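Local coordinates for caltubin, EF-hand (PDB 6VAN), which probably binds calcium through its EF-hands, here occupied by strontium ions, at residues 44-52 with 78-86. Numbering follows the deposited sequence. Where two conformers were deposited one is given.
With SR (strontium ion), chain G.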
ATOM      1  N   THR A  44      12.954  -1.796   3.974  1.00 21.00           N
ATOM      2  CA  THR A  44      11.542  -1.335   3.864  1.00 20.16           C
ATOM      3  C   THR A  44      10.632  -2.568   3.905  1.00 19.21           C
ATOM      4  O   THR A  44       9.585  -2.503   4.628  1.00 20.81           O
ATOM      5  CB  THR A  44      11.309  -0.462   2.629  1.00 20.30           C
ATOM      6  OG1 THR A  44      11.978   0.771   2.873  1.00 23.63           O
ATOM      7  CG2 THR A  44       9.838  -0.238   2.370  1.00 20.72           C
ATOM      8  N   VAL A  45      10.965  -3.581   3.090  1.00 20.65           N
ATOM      9  CA  VAL A  45      10.186  -4.845   2.969  1.00 22.25           C
ATOM     10  C   VAL A  45      10.099  -5.469   4.358  1.00 23.59           C
ATOM     11  O   VAL A  45       9.006  -5.910   4.718  1.00 22.52           O
ATOM     12  CB  VAL A  45      10.790  -5.809   1.933  1.00 22.91           C
ATOM     13  CG1 VAL A  45      10.113  -7.180   1.982  1.00 23.76           C
ATOM     14  CG2 VAL A  45      10.728  -5.221   0.524  1.00 23.26           C
ATOM     15  N   ALA A  46      11.191  -5.475   5.127  1.00 24.18           N
ATOM     16  CA  ALA A  46      11.238  -6.105   6.467  1.00 23.59           C
ATOM     17  C   ALA A  46      10.297  -5.374   7.436  1.00 23.65           C
ATOM     18  O   ALA A  46       9.590  -6.067   8.178  1.00 23.28           O
ATOM     19  CB  ALA A  46      12.671  -6.149   6.959  1.00 24.17           C
ATOM     20  N   ALA A  47      10.233  -4.033   7.399  1.00 21.56           N
ATOM     21  CA  ALA A  47       9.431  -3.188   8.318  1.00 21.61           C
ATOM     22  C   ALA A  47       7.922  -3.368   8.035  1.00 19.50           C
ATOM     23  O   ALA A  47       7.106  -3.301   8.992  1.00 18.89           O
ATOM     24  CB  ALA A  47       9.813  -1.742   8.145  1.00 22.99           C
ATOM     25  N   PHE A  48       7.590  -3.510   6.754  1.00 19.59           N
ATOM     26  CA  PHE A  48       6.217  -3.804   6.269  1.00 17.85           C
ATOM     27  C   PHE A  48       5.739  -5.111   6.917  1.00 17.95           C
ATOM     28  O   PHE A  48       4.632  -5.156   7.506  1.00 16.50           O
ATOM     29  CB  PHE A  48       6.216  -3.886   4.751  1.00 17.52           C
ATOM     30  CG  PHE A  48       4.841  -4.015   4.151  1.00 17.29           C
ATOM     31  CD1 PHE A  48       4.256  -5.257   3.985  1.00 17.56           C
ATOM     32  CD2 PHE A  48       4.127  -2.887   3.752  1.00 16.30           C
ATOM     33  CE1 PHE A  48       2.988  -5.385   3.436  1.00 17.38           C
ATOM     34  CE2 PHE A  48       2.865  -3.019   3.200  1.00 15.95           C
ATOM     35  CZ  PHE A  48       2.302  -4.266   3.037  1.00 17.22           C
ATOM     36  N   ILE A  49       6.582  -6.141   6.834  1.00 19.47           N
ATOM     37  CA  ILE A  49       6.275  -7.463   7.434  1.00 19.78           C
ATOM     38  C   ILE A  49       6.150  -7.298   8.961  1.00 20.44           C
ATOM     39  O   ILE A  49       5.172  -7.819   9.527  1.00 20.32           O
ATOM     40  CB  ILE A  49       7.306  -8.532   6.984  1.00 18.98           C
ATOM     41  CG1 ILE A  49       7.193  -8.835   5.490  1.00 20.12           C
ATOM     42  CG2 ILE A  49       7.157  -9.798   7.846  1.00 19.50           C
ATOM     43  CD1 ILE A  49       8.285  -9.733   4.905  1.00 20.76           C
ATOM     44  N   SER A  50       7.070  -6.573   9.619  0.70 20.72           N
ATOM     45  CA  SER A  50       7.143  -6.457  11.102  0.70 22.33           C
ATOM     46  C   SER A  50       5.874  -5.822  11.690  0.70 22.45           C
ATOM     47  O   SER A  50       5.449  -6.252  12.757  0.70 22.64           O
ATOM     48  CB  SER A  50       8.389  -5.715  11.551  0.70 23.49           C
ATOM     49  OG  SER A  50       8.315  -5.383  12.933  0.70 26.68           O
ATOM     50  N   ARG A  51       5.272  -4.831  11.026  1.00 21.87           N
ATOM     51  CA  ARG A  51       4.052  -4.177  11.569  1.00 21.95           C
ATOM     52  C   ARG A  51       2.894  -5.191  11.631  1.00 19.57           C
ATOM     53  O   ARG A  51       1.966  -4.974  12.456  1.00 21.46           O
ATOM     54  CB  ARG A  51       3.667  -2.931  10.759  1.00 24.37           C
ATOM     55  CG  ARG A  51       4.317  -1.653  11.277  1.00 27.93           C
ATOM     56  CD  ARG A  51       4.213  -0.493  10.306  1.00 30.84           C
ATOM     57  NE  ARG A  51       2.927  -0.492   9.651  1.00 34.17           N
ATOM     58  CZ  ARG A  51       1.781  -0.135  10.221  1.00 36.78           C
ATOM     59  NH1 ARG A  51       0.664  -0.181   9.517  1.00 40.01           N
ATOM     60  NH2 ARG A  51       1.743   0.282  11.480  1.00 39.09           N
ATOM     61  N   ARG A  52       2.937  -6.217  10.777  1.00 18.84           N
ATOM     62  CA  ARG A  52       1.848  -7.223  10.621  1.00 17.57           C
ATOM     63  C   ARG A  52       2.186  -8.534  11.358  1.00 19.17           C
ATOM     64  O   ARG A  52       1.273  -9.316  11.597  1.00 19.44           O
ATOM     65  CB  ARG A  52       1.619  -7.414   9.129  1.00 17.28           C
ATOM     66  CG  ARG A  52       1.036  -6.178   8.457  1.00 17.01           C
ATOM     67  CD  ARG A  52       1.191  -6.220   6.968  1.00 17.17           C
ATOM     68  NE  ARG A  52       0.577  -5.047   6.367  1.00 17.04           N
ATOM     69  CZ  ARG A  52       1.115  -3.840   6.306  1.00 17.24           C
ATOM     70  NH1 ARG A  52       2.335  -3.601   6.748  1.00 16.84           N
ATOM     71  NH2 ARG A  52       0.432  -2.852   5.756  1.00 17.35           N
ATOM     72  N   GLU A  78       0.742   6.268  11.393  1.00 14.62           N
ATOM     73  CA  GLU A  78       1.828   5.306  11.079  1.00 17.43           C
ATOM     74  C   GLU A  78       1.443   4.442   9.860  1.00 16.20           C
ATOM     75  O   GLU A  78       2.275   4.235   8.962  1.00 15.63           O
ATOM     76  CB  GLU A  78       2.086   4.435  12.313  1.00 21.33           C
ATOM     77  CG  GLU A  78       3.265   3.506  12.168  1.00 26.74           C
ATOM     78  CD  GLU A  78       3.437   2.575  13.352  1.00 31.02           C
ATOM     79  OE1 GLU A  78       3.105   2.990  14.489  1.00 34.55           O
ATOM     80  OE2 GLU A  78       3.864   1.424  13.130  1.00 38.79           O
ATOM     81  N   GLY A  79       0.226   3.940   9.839  1.00 15.22           N
ATOM     82  CA  GLY A  79      -0.249   3.108   8.721  1.00 14.60           C
ATOM     83  C   GLY A  79      -0.343   3.917   7.446  1.00 14.23           C
ATOM     84  O   GLY A  79       0.061   3.416   6.392  1.00 15.40           O
ATOM     85  N   ALA A  80      -0.879   5.121   7.504  1.00 12.95           N
ATOM     86  CA  ALA A  80      -0.945   6.016   6.330  1.00 12.74           C
ATOM     87  C   ALA A  80       0.473   6.330   5.833  1.00 12.51           C
ATOM     88  O   ALA A  80       0.702   6.304   4.624  1.00 12.39           O
ATOM     89  CB  ALA A  80      -1.728   7.261   6.663  1.00 12.81           C
ATOM     90  N   ASN A  81       1.397   6.600   6.746  1.00 12.58           N
ATOM     91  CA  ASN A  81       2.786   6.937   6.380  1.00 13.41           C
ATOM     92  C   ASN A  81       3.452   5.777   5.642  1.00 12.71           C
ATOM     93  O   ASN A  81       4.295   6.012   4.779  1.00 13.04           O
ATOM     94  CB  ASN A  81       3.550   7.367   7.612  1.00 14.18           C
ATOM     95  CG  ASN A  81       4.826   8.087   7.281  1.00 15.43           C
ATOM     96  OD1 ASN A  81       4.917   8.776   6.279  1.00 15.53           O
ATOM     97  ND2 ASN A  81       5.796   7.980   8.166  1.00 21.16           N
ATOM     98  N   GLU A  82       3.134   4.555   6.005  1.00 13.22           N
ATOM     99  CA  GLU A  82       3.737   3.404   5.317  1.00 13.42           C
ATOM    100  C   GLU A  82       3.382   3.441   3.827  1.00 11.76           C
ATOM    101  O   GLU A  82       4.255   3.293   3.020  1.00 12.21           O
ATOM    102  CB  GLU A  82       3.210   2.123   5.940  1.00 15.44           C
ATOM    103  CG  GLU A  82       3.746   0.859   5.294  1.00 18.24           C
ATOM    104  CD  GLU A  82       3.284  -0.390   6.027  1.00 21.80           C
ATOM    105  OE1 GLU A  82       2.108  -0.734   5.888  1.00 26.53           O
ATOM    106  OE2 GLU A  82       4.085  -0.975   6.731  1.00 29.10           O
ATOM    107  N   TRP A  83       2.119   3.670   3.492  1.00 10.88           N
ATOM    108  CA  TRP A  83       1.699   3.744   2.065  1.00 10.92           C
ATOM    109  C   TRP A  83       2.258   5.019   1.422  1.00 10.58           C
ATOM    110  O   TRP A  83       2.605   5.009   0.264  1.00 11.43           O
ATOM    111  CB  TRP A  83       0.179   3.671   1.952  1.00 10.87           C
ATOM    112  CG  TRP A  83      -0.367   2.371   2.441  1.00 11.48           C
ATOM    113  CD1 TRP A  83      -1.178   2.172   3.512  1.00 11.83           C
ATOM    114  CD2 TRP A  83      -0.108   1.077   1.891  1.00 11.38           C
ATOM    115  NE1 TRP A  83      -1.411   0.847   3.682  1.00 12.75           N
ATOM    116  CE2 TRP A  83      -0.762   0.145   2.710  1.00 11.51           C
ATOM    117  CE3 TRP A  83       0.651   0.623   0.812  1.00 11.43           C
ATOM    118  CZ2 TRP A  83      -0.724  -1.229   2.432  1.00 11.81           C
ATOM    119  CZ3 TRP A  83       0.686  -0.729   0.543  1.00 11.91           C
ATOM    120  CH2 TRP A  83      -0.006  -1.629   1.336  1.00 12.05           C
ATOM    121  N   PHE A  84       2.310   6.111   2.175  1.00  9.85           N
ATOM    122  CA  PHE A  84       2.918   7.368   1.681  1.00 10.39           C
ATOM    123  C   PHE A  84       4.360   7.079   1.230  1.00 10.45           C
ATOM    124  O   PHE A  84       4.748   7.399   0.095  1.00 10.16           O
ATOM    125  CB  PHE A  84       2.883   8.417   2.785  1.00 10.20           C
ATOM    126  CG  PHE A  84       3.433   9.765   2.370  1.00 11.01           C
ATOM    127  CD1 PHE A  84       2.672  10.647   1.631  1.00 11.58           C
ATOM    128  CD2 PHE A  84       4.731  10.140   2.722  1.00 12.70           C
ATOM    129  CE1 PHE A  84       3.180  11.887   1.265  1.00 11.93           C
ATOM    130  CE2 PHE A  84       5.232  11.377   2.340  1.00 12.78           C
ATOM    131  CZ  PHE A  84       4.456  12.239   1.607  1.00 13.09           C
ATOM    132  N   LYS A  85       5.155   6.465   2.108  1.00 10.80           N
ATOM    133  CA  LYS A  85       6.579   6.193   1.824  1.00 11.87           C
ATOM    134  C   LYS A  85       6.703   5.248   0.633  1.00 11.66           C
ATOM    135  O   LYS A  85       7.630   5.425  -0.183  1.00 11.69           O
ATOM    136  CB  LYS A  85       7.281   5.664   3.066  1.00 14.38           C
ATOM    137  CG  LYS A  85       7.391   6.738   4.130  1.00 16.50           C
ATOM    138  CD  LYS A  85       8.377   6.445   5.196  1.00 20.34           C
ATOM    139  CE  LYS A  85       7.998   5.268   6.041  1.00 21.69           C
ATOM    140  NZ  LYS A  85       8.998   5.086   7.125  1.00 24.60           N
ATOM    141  N   LEU A  86       5.832   4.264   0.513  1.00 11.57           N
ATOM    142  CA  LEU A  86       5.926   3.313  -0.635  1.00 11.89           C
ATOM    143  C   LEU A  86       5.583   4.014  -1.955  1.00 11.59           C
ATOM    144  O   LEU A  86       6.041   3.543  -2.994  1.00 12.45           O
ATOM    145  CB  LEU A  86       5.019   2.116  -0.361  1.00 12.83           C
ATOM    146  CG  LEU A  86       5.492   1.207   0.765  1.00 13.48           C
ATOM    147  CD1 LEU A  86       4.546   0.052   0.939  1.00 14.81           C
ATOM    148  CD2 LEU A  86       6.914   0.709   0.542  1.00 14.70           C
TER
HETATM  149 SR    SR G 205      12.440   1.796   0.013  1.00 42.46          SR
HETATM  150  O   HOH W   1       0.190   0.550   6.702  1.00 21.53           O
HETATM  151  O   HOH W   2      14.102   3.860   1.299  1.00 41.29           O
HETATM  152  O   HOH W   3      13.993   3.704  -1.136  1.00 38.50           O
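Glu-82 OE1 is gripped by both terminal nitrogens of Arg-52, NH2 at 2.7 Å. Arg-52 NH1 also reaches OE2 of the same carboxylate, and more nearly in line. This is an end-on salt bridge, with guanidinium and carboxylate planes only 22° apart and the oxygens met on their syn sides. Glu-82 is extended, with CG anti to the backbone N (chi1 179°), which carries the carboxylate across to helix 42-52. Arg-52 NH1 gives a further hydrogen bond to Phe-48 O, 2.9 Å away, and sits over the centre of the Phe-48 ring. Arg-51 adds two weak salt-bridge bonds, from NE to Glu-82 OE2 and from NH2 to Glu-78 OE2 (2.9 Å). A water joins Arg-51 NH1 to Gly-79 O. The edge of Phe-48 meets the face of Trp-83 in an offset edge-to-face pair, planes at 79°. Farther along, Thr-44 CG2 meets Leu-86 CD2 at 3.6 Å, and Thr-44 OG1 binds a strontium ion at 3.1 Å. With an alanine here in place of Arg-52, the carboxylate is likely to lose two of its three gripping nitrogens, and the Phe-48 ring the guanidinium over one face. The nearly antiparallel helices 42-52 and 77-87 are the entering helices of two EF-hands, each running into a strontium-binding loop. Two arginines facing one buried glutamate probably keep it ionised and tie the helices by charge as well as apolar packing.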